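Local structure of endonuclease III (Geobacillus stearothermophilus, 1ORN) at residues I139-H144 against L162-T167; L152-W157 against H182-F187; E114-P119 against K124-V129. The protein probably removes oxidised pyrimidine bases from DNA during base excision repair, as a [4Fe-4S] glycosylase caught here in a covalent complex with DNA. All coordinates share one frame; numbering follows the deposited sequence.

Contact 1: I139-H144 against L162-T167; sequences IAVDTH and LEVEKT. With nucleotides of chain B.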
loop_
_atom_site.group_PDB
_atom_site.type_symbol
_atom_site.label_atom_id
_atom_site.label_comp_id
_atom_site.label_asym_id
_atom_site.label_seq_id
_atom_site.Cartn_x
_atom_site.Cartn_y
_atom_site.Cartn_z
ATOM N N ILE C 139 9.544 -0.791 -0.333
ATOM C CA ILE C 139 8.576 -1.694 -0.931
ATOM C C ILE C 139 7.501 -1.976 0.110
ATOM O O ILE C 139 7.749 -2.659 1.104
ATOM C CB ILE C 139 9.226 -3.025 -1.347
ATOM C CG1 ILE C 139 10.348 -2.757 -2.353
ATOM C CG2 ILE C 139 8.175 -3.956 -1.941
ATOM C CD1 ILE C 139 11.092 -4.002 -2.783
ATOM N N ALA C 140 6.314 -1.429 -0.117
ATOM C CA ALA C 140 5.197 -1.624 0.792
ATOM C C ALA C 140 4.506 -2.924 0.406
ATOM O O ALA C 140 4.060 -3.079 -0.732
ATOM C CB ALA C 140 4.228 -0.460 0.677
ATOM N N VAL C 141 4.425 -3.864 1.341
ATOM C CA VAL C 141 3.783 -5.138 1.055
ATOM C C VAL C 141 2.366 -5.190 1.627
ATOM O O VAL C 141 2.170 -5.260 2.848
ATOM C CB VAL C 141 4.617 -6.320 1.605
ATOM C CG1 VAL C 141 3.920 -7.649 1.289
ATOM C CG2 VAL C 141 6.012 -6.293 0.989
ATOM N N ASP C 142 1.393 -5.152 0.716
ATOM C CA ASP C 142 -0.032 -5.185 1.026
ATOM C C ASP C 142 -0.600 -6.522 0.551
ATOM O O ASP C 142 0.140 -7.435 0.198
ATOM C CB ASP C 142 -0.750 -4.081 0.254
ATOM C CG ASP C 142 -0.887 -4.420 -1.222
ATOM O OD1 ASP C 142 0.116 -4.874 -1.822
ATOM O OD2 ASP C 142 -1.992 -4.245 -1.783
ATOM N N THR C 143 -1.925 -6.615 0.504
ATOM C CA THR C 143 -2.563 -7.848 0.062
ATOM C C THR C 143 -2.169 -8.258 -1.363
ATOM O O THR C 143 -1.895 -9.434 -1.620
ATOM C CB THR C 143 -4.108 -7.743 0.162
ATOM O OG1 THR C 143 -4.691 -8.964 -0.306
ATOM C CG2 THR C 143 -4.636 -6.579 -0.672
ATOM N N HIS C 144 -2.120 -7.298 -2.284
ATOM C CA HIS C 144 -1.778 -7.603 -3.678
ATOM C C HIS C 144 -0.330 -8.053 -3.852
ATOM O O HIS C 144 -0.061 -9.072 -4.494
ATOM C CB HIS C 144 -2.043 -6.390 -4.581
ATOM C CG HIS C 144 -3.485 -5.980 -4.648
ATOM N ND1 HIS C 144 -4.467 -6.792 -5.172
ATOM C CD2 HIS C 144 -4.111 -4.850 -4.240
ATOM C CE1 HIS C 144 -5.636 -6.183 -5.084
ATOM N NE2 HIS C 144 -5.449 -5.003 -4.522
ATOM N N LEU C 162 7.083 -9.290 6.035
ATOM C CA LEU C 162 8.424 -8.723 6.162
ATOM C C LEU C 162 9.366 -9.555 5.305
ATOM O O LEU C 162 10.270 -9.023 4.660
ATOM C CB LEU C 162 8.907 -8.763 7.613
ATOM C CG LEU C 162 9.822 -7.632 8.108
ATOM C CD1 LEU C 162 10.728 -8.196 9.192
ATOM C CD2 LEU C 162 10.659 -7.037 6.981
ATOM N N GLU C 163 9.148 -10.867 5.309
ATOM C CA GLU C 163 9.961 -11.791 4.524
ATOM C C GLU C 163 9.793 -11.475 3.041
ATOM O O GLU C 163 10.761 -11.484 2.280
ATOM C CB GLU C 163 9.541 -13.233 4.805
ATOM N N VAL C 164 8.557 -11.202 2.632
ATOM C CA VAL C 164 8.287 -10.867 1.238
ATOM C C VAL C 164 9.069 -9.609 0.886
ATOM O O VAL C 164 9.728 -9.542 -0.147
ATOM C CB VAL C 164 6.781 -10.593 0.994
ATOM C CG1 VAL C 164 6.548 -10.174 -0.460
ATOM C CG2 VAL C 164 5.967 -11.828 1.329
ATOM N N GLU C 165 8.988 -8.608 1.757
ATOM C CA GLU C 165 9.679 -7.340 1.536
ATOM C C GLU C 165 11.194 -7.505 1.390
ATOM O O GLU C 165 11.810 -6.949 0.471
ATOM C CB GLU C 165 9.371 -6.384 2.696
ATOM C CG GLU C 165 9.753 -4.936 2.441
ATOM C CD GLU C 165 9.405 -4.036 3.615
ATOM O OE1 GLU C 165 8.355 -4.275 4.253
ATOM O OE2 GLU C 165 10.168 -3.084 3.893
ATOM N N LYS C 166 11.796 -8.268 2.295
ATOM C CA LYS C 166 13.235 -8.471 2.246
ATOM C C LYS C 166 13.662 -9.209 0.980
ATOM O O LYS C 166 14.700 -8.894 0.401
ATOM C CB LYS C 166 13.709 -9.206 3.508
ATOM C CG LYS C 166 13.518 -8.373 4.774
ATOM C CD LYS C 166 14.279 -8.916 5.972
ATOM C CE LYS C 166 13.760 -10.253 6.450
ATOM N NZ LYS C 166 14.600 -10.768 7.578
ATOM N N THR C 167 12.850 -10.165 0.537
ATOM C CA THR C 167 13.151 -10.926 -0.674
ATOM C C THR C 167 13.213 -9.993 -1.877
ATOM O O THR C 167 14.137 -10.063 -2.683
ATOM C CB THR C 167 12.080 -12.007 -0.943
ATOM O OG1 THR C 167 12.090 -12.964 0.121
ATOM C CG2 THR C 167 12.355 -12.722 -2.261
ATOM P P DG B 8 -4.425 -3.873 2.379
ATOM O OP1 DG B 8 -3.768 -5.194 2.236
ATOM O OP2 DG B 8 -5.909 -3.773 2.237
ATOM O "O5'" DG B 8 -4.046 -3.257 3.796
ATOM C "C5'" DG B 8 -2.762 -3.481 4.378
ATOM C "C4'" DG B 8 -2.706 -2.805 5.726
ATOM O "O4'" DG B 8 -3.788 -3.289 6.555
ATOM C "C3'" DG B 8 -1.432 -2.969 6.548
ATOM O "O3'" DG B 8 -1.204 -1.703 7.166
ATOM C "C2'" DG B 8 -1.799 -4.053 7.555
ATOM C "C1'" DG B 8 -3.290 -3.831 7.770
ATOM N N9 DG B 8 -4.065 -5.037 8.047
ATOM C C8 DG B 8 -3.870 -6.295 7.531
ATOM N N7 DG B 8 -4.774 -7.154 7.922
ATOM C C5 DG B 8 -5.610 -6.422 8.755
ATOM C C6 DG B 8 -6.782 -6.814 9.469
ATOM O O6 DG B 8 -7.346 -7.913 9.481
ATOM N N1 DG B 8 -7.304 -5.761 10.212
ATOM C C2 DG B 8 -6.778 -4.491 10.258
ATOM N N2 DG B 8 -7.421 -3.613 11.041
ATOM N N3 DG B 8 -5.699 -4.110 9.583
ATOM C C4 DG B 8 -5.172 -5.119 8.861
ATOM P P DA B 6 -7.983 -8.511 -2.160
ATOM O OP1 DA B 6 -7.209 -8.560 -3.424
ATOM O OP2 DA B 6 -7.399 -9.071 -0.914
ATOM O "O5'" DA B 6 -8.409 -6.996 -1.905
ATOM C "C5'" DA B 6 -9.054 -6.253 -2.941
ATOM C "C4'" DA B 6 -9.476 -4.890 -2.442
ATOM O "O4'" DA B 6 -10.544 -5.013 -1.475
ATOM C "C3'" DA B 6 -8.380 -4.064 -1.766
ATOM O "O3'" DA B 6 -8.529 -2.700 -2.160
ATOM C "C2'" DA B 6 -8.712 -4.190 -0.289
ATOM C "C1'" DA B 6 -10.232 -4.247 -0.324
ATOM N N9 DA B 6 -10.867 -4.897 0.821
ATOM C C8 DA B 6 -10.456 -6.025 1.487
ATOM N N7 DA B 6 -11.260 -6.389 2.454
ATOM C C5 DA B 6 -12.268 -5.436 2.428
ATOM C C6 DA B 6 -13.431 -5.264 3.201
ATOM N N6 DA B 6 -13.797 -6.089 4.189
ATOM N N1 DA B 6 -14.219 -4.204 2.919
ATOM C C2 DA B 6 -13.858 -3.382 1.927
ATOM N N3 DA B 6 -12.796 -3.440 1.130
ATOM C C4 DA B 6 -12.031 -4.503 1.435
HETATM O O HOH W 1 11.250 -1.519 1.795
HETATM O O HOH W 2 5.655 -3.162 3.855
#
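Val141 meets helix 161-171 with both methyls, spread over two neighbouring residues. CG1 rests on Val164 CG1 at 4.0 Å, while CG2 turns to Glu165 CB, 3.8 Å away, each pair of side chains running askew. With CG of Glu165 anti to its backbone N (chi1 -166°) and the chain extended beyond, the carboxylate is carried alongside the loop, its CD 3.3 Å from Ile139 O. Each carboxylate oxygen then grips a loop N-H through a water: water 1 joins OE2 to Ile139 N, and water 2 joins OE1 to Val141 N. Arg123 matches the charge by a salt bridge to OE2. Residues 139-142 close the loop that leads into helix 143-152; in the HhH-GPD family, named for the helix-hairpin-helix followed by a Gly/Pro-rich loop and an aspartate, Asp142 is probably that aspartate. It is the N-cap of the helix: OD2 accepts from His144 N at 3.1 Å, met from above the carboxylate plane. Thr143 N donates to OP1 of DG8 of chain B (2.9 Å), and Thr143 OG1 to OP2 of DA6 of chain B (2.8 Å). The Thr143 CG2 methyl lies over one face of the His144 ring, towards its rim. ND1 is hydrogen-bonded to Arg147 and NE2 to a modified group of the bound chain; an alanine at His144 would probably leave both without their mate.

Contact 2: L152-W157 against H182-F187; sequences LGFCRW and HRMIFF. With SF4 (iron/sulfur cluster), chain F.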
loop_
_atom_site.group_PDB
_atom_site.type_symbol
_atom_site.label_atom_id
_atom_site.label_comp_id
_atom_site.label_asym_id
_atom_site.label_seq_id
_atom_site.Cartn_x
_atom_site.Cartn_y
_atom_site.Cartn_z
ATOM N N LEU C 152 3.249 -16.571 -7.690
ATOM C CA LEU C 152 4.327 -16.710 -8.665
ATOM C C LEU C 152 5.515 -17.527 -8.160
ATOM O O LEU C 152 6.285 -18.075 -8.953
ATOM C CB LEU C 152 4.801 -15.323 -9.098
ATOM C CG LEU C 152 4.702 -14.900 -10.567
ATOM C CD1 LEU C 152 3.765 -15.805 -11.367
ATOM C CD2 LEU C 152 4.238 -13.453 -10.596
ATOM N N GLY C 153 5.673 -17.610 -6.846
ATOM C CA GLY C 153 6.785 -18.366 -6.304
ATOM C C GLY C 153 7.993 -17.517 -5.971
ATOM O O GLY C 153 9.115 -18.014 -5.929
ATOM N N PHE C 154 7.769 -16.227 -5.742
ATOM C CA PHE C 154 8.848 -15.318 -5.386
ATOM C C PHE C 154 9.361 -15.726 -4.008
ATOM O O PHE C 154 10.547 -15.599 -3.705
ATOM C CB PHE C 154 8.329 -13.877 -5.314
ATOM C CG PHE C 154 8.137 -13.212 -6.655
ATOM C CD1 PHE C 154 8.065 -13.956 -7.829
ATOM C CD2 PHE C 154 7.997 -11.825 -6.732
ATOM C CE1 PHE C 154 7.856 -13.331 -9.059
ATOM C CE2 PHE C 154 7.786 -11.189 -7.958
ATOM C CZ PHE C 154 7.715 -11.944 -9.123
ATOM N N CYS C 155 8.442 -16.212 -3.182
ATOM C CA CYS C 155 8.744 -16.640 -1.820
ATOM C C CYS C 155 7.825 -17.807 -1.471
ATOM O O CYS C 155 7.029 -18.240 -2.303
ATOM C CB CYS C 155 8.491 -15.488 -0.850
ATOM S SG CYS C 155 6.783 -14.900 -0.898
ATOM N N ARG C 156 7.932 -18.315 -0.246
ATOM C CA ARG C 156 7.092 -19.434 0.185
ATOM C C ARG C 156 5.738 -18.942 0.695
ATOM O O ARG C 156 5.631 -17.835 1.219
ATOM C CB ARG C 156 7.796 -20.246 1.285
ATOM C CG ARG C 156 9.080 -20.936 0.833
ATOM C CD ARG C 156 9.649 -21.829 1.932
ATOM N N TRP C 157 4.708 -19.769 0.541
ATOM C CA TRP C 157 3.364 -19.397 0.976
ATOM C C TRP C 157 3.232 -19.038 2.453
ATOM O O TRP C 157 2.330 -18.290 2.834
ATOM C CB TRP C 157 2.360 -20.508 0.638
ATOM C CG TRP C 157 1.834 -20.416 -0.768
ATOM C CD1 TRP C 157 2.299 -21.081 -1.870
ATOM C CD2 TRP C 157 0.780 -19.564 -1.228
ATOM N NE1 TRP C 157 1.598 -20.691 -2.987
ATOM C CE2 TRP C 157 0.659 -19.760 -2.620
ATOM C CE3 TRP C 157 -0.076 -18.648 -0.596
ATOM C CZ2 TRP C 157 -0.285 -19.075 -3.395
ATOM C CZ3 TRP C 157 -1.015 -17.965 -1.370
ATOM C CH2 TRP C 157 -1.110 -18.185 -2.752
ATOM N N HIS C 182 4.577 -0.449 -7.250
ATOM C CA HIS C 182 3.351 -0.025 -7.914
ATOM C C HIS C 182 2.958 -0.970 -9.047
ATOM O O HIS C 182 1.778 -1.266 -9.229
ATOM C CB HIS C 182 3.512 1.408 -8.426
ATOM C CG HIS C 182 3.529 2.429 -7.330
ATOM N ND1 HIS C 182 4.544 3.347 -7.178
ATOM C CD2 HIS C 182 2.658 2.661 -6.319
ATOM C CE1 HIS C 182 4.299 4.101 -6.119
ATOM N NE2 HIS C 182 3.161 3.704 -5.580
ATOM N N ARG C 183 3.944 -1.453 -9.801
ATOM C CA ARG C 183 3.665 -2.376 -10.895
ATOM C C ARG C 183 3.086 -3.682 -10.357
ATOM O O ARG C 183 2.184 -4.263 -10.961
ATOM C CB ARG C 183 4.938 -2.648 -11.699
ATOM C CG ARG C 183 5.429 -1.447 -12.500
ATOM C CD ARG C 183 6.810 -1.710 -13.085
ATOM N NE ARG C 183 7.320 -0.576 -13.855
ATOM C CZ ARG C 183 8.597 -0.422 -14.199
ATOM N NH1 ARG C 183 9.494 -1.330 -13.843
ATOM N NH2 ARG C 183 8.980 0.643 -14.889
ATOM N N MET C 184 3.598 -4.139 -9.215
ATOM C CA MET C 184 3.096 -5.367 -8.614
ATOM C C MET C 184 1.669 -5.191 -8.114
ATOM O O MET C 184 0.843 -6.095 -8.244
ATOM C CB MET C 184 4.003 -5.824 -7.460
ATOM C CG MET C 184 5.332 -6.418 -7.919
ATOM S SD MET C 184 6.265 -7.174 -6.553
ATOM C CE MET C 184 5.258 -8.618 -6.250
ATOM N N ILE C 185 1.374 -4.026 -7.547
ATOM C CA ILE C 185 0.035 -3.751 -7.047
ATOM C C ILE C 185 -0.967 -3.737 -8.197
ATOM O O ILE C 185 -2.061 -4.278 -8.082
ATOM C CB ILE C 185 -0.025 -2.403 -6.300
ATOM C CG1 ILE C 185 0.692 -2.538 -4.953
ATOM C CG2 ILE C 185 -1.477 -1.984 -6.087
ATOM C CD1 ILE C 185 0.646 -1.293 -4.109
ATOM N N PHE C 186 -0.591 -3.112 -9.303
ATOM C CA PHE C 186 -1.473 -3.067 -10.459
ATOM C C PHE C 186 -1.670 -4.470 -11.020
ATOM O O PHE C 186 -2.778 -4.850 -11.383
ATOM C CB PHE C 186 -0.894 -2.147 -11.535
ATOM C CG PHE C 186 -1.415 -0.732 -11.467
ATOM C CD1 PHE C 186 -1.319 0.009 -10.292
ATOM C CD2 PHE C 186 -1.997 -0.138 -12.588
ATOM C CE1 PHE C 186 -1.796 1.320 -10.232
ATOM C CE2 PHE C 186 -2.476 1.170 -12.538
ATOM C CZ PHE C 186 -2.376 1.901 -11.361
ATOM N N PHE C 187 -0.589 -5.238 -11.081
ATOM C CA PHE C 187 -0.660 -6.599 -11.604
ATOM C C PHE C 187 -1.678 -7.401 -10.798
ATOM O O PHE C 187 -2.517 -8.096 -11.356
ATOM C CB PHE C 187 0.721 -7.260 -11.527
ATOM C CG PHE C 187 0.785 -8.622 -12.158
ATOM C CD1 PHE C 187 0.831 -8.763 -13.541
ATOM C CD2 PHE C 187 0.800 -9.769 -11.367
ATOM C CE1 PHE C 187 0.892 -10.029 -14.128
ATOM C CE2 PHE C 187 0.859 -11.037 -11.943
ATOM C CZ PHE C 187 0.905 -11.165 -13.329
HETATM FE FE1 SF4 F . -0.632 -15.084 -14.044
HETATM FE FE2 SF4 F . -1.495 -14.750 -11.443
HETATM FE FE3 SF4 F . -2.526 -16.639 -13.036
HETATM FE FE4 SF4 F . 0.023 -16.830 -12.143
HETATM S S1 SF4 F . -1.869 -16.971 -10.856
HETATM S S2 SF4 F . -0.753 -17.351 -14.136
HETATM S S3 SF4 F . 0.567 -14.672 -12.070
HETATM S S4 SF4 F . -2.764 -14.465 -13.354
#
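Phe154 and Met184 are brought together by similar first torsions, each CG standing anti to its own carbonyl carbon (chi1 -78° and -74°). A bend at chi3 of Met184 (71°) then swings its terminal methyl to the phenylalanine, where CE lies 4.0 Å from Phe154 CE2. The two side chains run antiparallel alongside one another, and the methyl comes at the ring obliquely. One turn further along helix 177-191, Phe187 CG is anti to the backbone N, which sends the ring towards Leu152. Their meeting is looser, with Leu152 CD2 4.4 Å from Phe187 CE2. Both residues also reach the same sulfide of the iron-sulfur cluster. Leu152 CD1 is 3.5 Å from S3, whereas Phe187 offers S3 its edge, with the sulfide in the ring plane and CE2 3.6 Å away. The backbone leaves helix 143-152 at Gly153 with a positive phi, just before Phe154. Leu168 touches both Phe154 and Met184, while Leu152 packs on Cys208 and Phe187 on Cys192. Leu152 and Phe187 form an apolar part of the [4Fe-4S] pocket, with the Phe154-Met184 pair packed beside them; this is the cysteine-bound cluster site characteristic of the endonuclease III family.

Contact 3: E114-P119 against K124-V129; sequences ELMKLP and KTANVV. With NA (sodium ion), chain E; nucleotides of chain B.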
loop_
_atom_site.group_PDB
_atom_site.type_symbol
_atom_site.label_atom_id
_atom_site.label_comp_id
_atom_site.label_asym_id
_atom_site.label_seq_id
_atom_site.Cartn_x
_atom_site.Cartn_y
_atom_site.Cartn_z
ATOM N N GLU C 114 10.086 6.396 12.289
ATOM C CA GLU C 114 9.408 7.406 13.090
ATOM C C GLU C 114 7.919 7.380 12.746
ATOM O O GLU C 114 7.073 7.522 13.622
ATOM C CB GLU C 114 9.972 8.804 12.829
ATOM C CG GLU C 114 11.371 9.045 13.405
ATOM C CD GLU C 114 11.472 8.698 14.887
ATOM O OE1 GLU C 114 10.595 9.115 15.675
ATOM O OE2 GLU C 114 12.440 8.007 15.267
ATOM N N LEU C 115 7.597 7.190 11.469
ATOM C CA LEU C 115 6.194 7.141 11.065
ATOM C C LEU C 115 5.478 5.985 11.762
ATOM O O LEU C 115 4.317 6.105 12.136
ATOM C CB LEU C 115 6.068 6.973 9.547
ATOM C CG LEU C 115 6.378 8.209 8.699
ATOM C CD1 LEU C 115 6.527 7.809 7.239
ATOM C CD2 LEU C 115 5.275 9.243 8.874
ATOM N N MET C 116 6.173 4.864 11.913
ATOM C CA MET C 116 5.591 3.695 12.555
ATOM C C MET C 116 5.249 3.902 14.023
ATOM O O MET C 116 4.521 3.103 14.617
ATOM C CB MET C 116 6.514 2.492 12.379
ATOM C CG MET C 116 6.488 1.937 10.962
ATOM S SD MET C 116 7.647 0.603 10.673
ATOM C CE MET C 116 7.099 -0.594 11.915
ATOM N N LYS C 117 5.748 4.980 14.612
ATOM C CA LYS C 117 5.434 5.260 16.005
ATOM C C LYS C 117 4.031 5.857 16.126
ATOM O O LYS C 117 3.449 5.896 17.211
ATOM C CB LYS C 117 6.476 6.204 16.602
ATOM C CG LYS C 117 7.842 5.568 16.750
ATOM C CD LYS C 117 8.835 6.538 17.369
ATOM C CE LYS C 117 10.212 5.906 17.517
ATOM N NZ LYS C 117 10.156 4.655 18.322
ATOM N N LEU C 118 3.486 6.315 15.002
ATOM C CA LEU C 118 2.145 6.889 14.983
ATOM C C LEU C 118 1.102 5.776 15.052
ATOM O O LEU C 118 1.267 4.716 14.445
ATOM C CB LEU C 118 1.951 7.713 13.705
ATOM C CG LEU C 118 2.944 8.866 13.532
ATOM C CD1 LEU C 118 2.847 9.416 12.112
ATOM C CD2 LEU C 118 2.648 9.957 14.550
ATOM N N PRO C 119 0.015 5.994 15.809
ATOM C CA PRO C 119 -1.048 4.991 15.944
ATOM C C PRO C 119 -1.777 4.805 14.609
ATOM O O PRO C 119 -2.150 5.789 13.970
ATOM C CB PRO C 119 -1.966 5.595 17.011
ATOM C CG PRO C 119 -1.066 6.576 17.754
ATOM C CD PRO C 119 -0.265 7.176 16.640
ATOM N N LYS C 124 3.608 -1.235 6.325
ATOM C CA LYS C 124 3.076 -0.981 4.986
ATOM C C LYS C 124 2.747 0.500 4.799
ATOM O O LYS C 124 3.136 1.113 3.804
ATOM C CB LYS C 124 1.822 -1.839 4.744
ATOM C CG LYS C 124 1.101 -1.605 3.406
ATOM C CD LYS C 124 -0.035 -0.588 3.532
ATOM C CE LYS C 124 -0.827 -0.474 2.213
ATOM N NZ LYS C 124 -1.975 0.496 2.240
ATOM N N THR C 125 2.030 1.069 5.758
ATOM C CA THR C 125 1.632 2.469 5.682
ATOM C C THR C 125 2.845 3.385 5.633
ATOM O O THR C 125 2.921 4.286 4.791
ATOM C CB THR C 125 0.724 2.828 6.864
ATOM O OG1 THR C 125 -0.479 2.047 6.773
ATOM C CG2 THR C 125 0.352 4.307 6.856
ATOM N N ALA C 126 3.807 3.147 6.519
ATOM C CA ALA C 126 5.011 3.972 6.554
ATOM C C ALA C 126 5.796 3.896 5.239
ATOM O O ALA C 126 6.292 4.910 4.751
ATOM C CB ALA C 126 5.902 3.562 7.728
ATOM N N ASN C 127 5.915 2.703 4.669
ATOM C CA ASN C 127 6.631 2.548 3.404
ATOM C C ASN C 127 5.959 3.295 2.257
ATOM O O ASN C 127 6.643 3.886 1.417
ATOM C CB ASN C 127 6.785 1.071 3.038
ATOM C CG ASN C 127 7.925 0.401 3.801
ATOM O OD1 ASN C 127 8.721 1.073 4.456
ATOM N ND2 ASN C 127 8.011 -0.920 3.710
ATOM N N VAL C 128 4.632 3.257 2.194
ATOM C CA VAL C 128 3.939 3.975 1.126
ATOM C C VAL C 128 4.216 5.462 1.253
ATOM O O VAL C 128 4.545 6.129 0.267
ATOM C CB VAL C 128 2.411 3.759 1.173
ATOM C CG1 VAL C 128 1.718 4.730 0.220
ATOM C CG2 VAL C 128 2.083 2.331 0.796
ATOM N N VAL C 129 4.094 5.986 2.467
ATOM C CA VAL C 129 4.315 7.401 2.694
ATOM C C VAL C 129 5.733 7.870 2.351
ATOM O O VAL C 129 5.893 8.847 1.612
ATOM C CB VAL C 129 3.971 7.785 4.157
ATOM C CG1 VAL C 129 4.320 9.258 4.425
ATOM C CG2 VAL C 129 2.486 7.552 4.396
HETATM NA NA NA E . 2.207 2.525 14.650
ATOM P P DT B 9 0.036 -1.493 8.162
ATOM O OP1 DT B 9 0.546 -0.126 7.919
ATOM O OP2 DT B 9 0.955 -2.657 8.103
ATOM O "O5'" DT B 9 -0.694 -1.504 9.569
ATOM C "C5'" DT B 9 -1.696 -0.536 9.838
ATOM C "C4'" DT B 9 -2.264 -0.734 11.220
ATOM O "O4'" DT B 9 -3.143 -1.885 11.233
ATOM C "C3'" DT B 9 -1.215 -0.960 12.311
ATOM O "O3'" DT B 9 -1.339 0.063 13.300
ATOM C "C2'" DT B 9 -1.532 -2.348 12.862
ATOM C "C1'" DT B 9 -2.989 -2.576 12.469
ATOM N N1 DT B 9 -3.365 -3.995 12.247
ATOM C C2 DT B 9 -4.534 -4.474 12.829
ATOM O O2 DT B 9 -5.257 -3.792 13.527
ATOM N N3 DT B 9 -4.810 -5.793 12.560
ATOM C C4 DT B 9 -4.054 -6.666 11.798
ATOM O O4 DT B 9 -4.428 -7.828 11.639
ATOM C C5 DT B 9 -2.841 -6.101 11.236
ATOM C C7 DT B 9 -1.948 -6.974 10.416
ATOM C C6 DT B 9 -2.570 -4.813 11.484
ATOM P P DG B 8 -4.425 -3.873 2.379
ATOM O OP1 DG B 8 -3.768 -5.194 2.236
ATOM O OP2 DG B 8 -5.909 -3.773 2.237
ATOM O "O5'" DG B 8 -4.046 -3.257 3.796
ATOM C "C5'" DG B 8 -2.762 -3.481 4.378
ATOM C "C4'" DG B 8 -2.706 -2.805 5.726
ATOM O "O4'" DG B 8 -3.788 -3.289 6.555
ATOM C "C3'" DG B 8 -1.432 -2.969 6.548
ATOM O "O3'" DG B 8 -1.204 -1.703 7.166
ATOM C "C2'" DG B 8 -1.799 -4.053 7.555
ATOM C "C1'" DG B 8 -3.290 -3.831 7.770
ATOM N N9 DG B 8 -4.065 -5.037 8.047
ATOM C C8 DG B 8 -3.870 -6.295 7.531
ATOM N N7 DG B 8 -4.774 -7.154 7.922
ATOM C C5 DG B 8 -5.610 -6.422 8.755
ATOM C C6 DG B 8 -6.782 -6.814 9.469
ATOM O O6 DG B 8 -7.346 -7.913 9.481
ATOM N N1 DG B 8 -7.304 -5.761 10.212
ATOM C C2 DG B 8 -6.778 -4.491 10.258
ATOM N N2 DG B 8 -7.421 -3.613 11.041
ATOM N N3 DG B 8 -5.699 -4.110 9.583
ATOM C C4 DG B 8 -5.172 -5.119 8.861
ATOM P P DC B 10 -0.379 0.052 14.594
ATOM O OP1 DC B 10 -0.109 1.467 14.953
ATOM O OP2 DC B 10 0.750 -0.896 14.420
ATOM O "O5'" DC B 10 -1.357 -0.529 15.702
ATOM C "C5'" DC B 10 -2.692 -0.045 15.781
ATOM C "C4'" DC B 10 -3.484 -0.852 16.778
ATOM O "O4'" DC B 10 -3.852 -2.138 16.215
ATOM C "C3'" DC B 10 -2.690 -1.139 18.051
ATOM O "O3'" DC B 10 -3.438 -0.805 19.211
ATOM C "C2'" DC B 10 -2.419 -2.631 17.998
ATOM C "C1'" DC B 10 -3.561 -3.166 17.154
ATOM N N1 DC B 10 -3.191 -4.386 16.411
ATOM C C2 DC B 10 -4.082 -5.465 16.383
ATOM O O2 DC B 10 -5.179 -5.355 16.952
ATOM N N3 DC B 10 -3.726 -6.600 15.737
ATOM C C4 DC B 10 -2.540 -6.678 15.131
ATOM N N4 DC B 10 -2.230 -7.814 14.506
ATOM C C5 DC B 10 -1.618 -5.591 15.136
ATOM C C6 DC B 10 -1.983 -4.475 15.777
HETATM O O HOH W 3 2.309 2.954 16.939
HETATM O O HOH W 4 3.019 0.138 15.163
#
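Leu115 and Ala126 bring the two backbones together, their CA atoms 5.6 Å apart. Segment 114-119 begins in helix and passes through a type I beta turn from Leu115 to Leu118, whereas 124-129 is helical throughout, near the start of helix 123-134. The turn presents two carbonyls to a sodium ion: Met116 O is bound at 2.4 Å, and Leu118 O likewise at 2.4 Å. Val121 O, two waters and OP1 of DC10 of chain B complete six ligands, linking the turn to the DNA backbone. On the protein side the packing is apolar. The Ala126 methyl sits against two residues of the turn, with CB 3.7 Å from Met116 CG and 3.9 Å from Leu115 CB. Leu115 reaches further along helix 123-134, where its CD1 lies 3.9 Å from Val129 CG1. Thr125 works towards the DNA instead. With OG1 beside its own backbone N (chi1 -63°), hydroxyl and amide converge on one phosphate oxygen, OP1 of DT9 of chain B: Thr125 OG1 donates at 2.7 Å and Thr125 N at 2.9 Å. Two donors thus hold this oxygen, while Lys124 N gives OP2 a weak bond. The Lys124 chain, bent at chi2, runs beside DG8 of chain B, and its NZ is covalently linked to a modified group of the bound chain, consistent with the trapped intermediate. This is the helix-hairpin-helix motif, which holds the DNA backbone through the sodium ion at its hairpin and the N-terminal end of its second helix. Behind it, Leu118 and Pro119 lean on Met99 of helix 86-103, Thr125 and Val128 on Val40 of helix 33-43, and Val129 on Leu37 of that helix.

Overall arrangement
From the N terminus, contact 3 comes first and closes a very short loop: only four residues separate 114-119 from 124-129, so the hairpin is complete before the chain moves on. Contact 1 then opens at 139-144, and contact 2 opens at 152-157 before contact 1 has closed at 162-167. Contact 2 closes last, at 182-187, so these two loops cross and their segments alternate. They touch directly, as where Val164 CG2 packs on Cys155 SG, and tie helices 143-152, 161-171 and 177-191 together. Asn127, through a probable hydrogen bond to Glu165, joins contact 3 to contact 1. Contact 2 stands apart from contact 3, their centres about 22 Å apart.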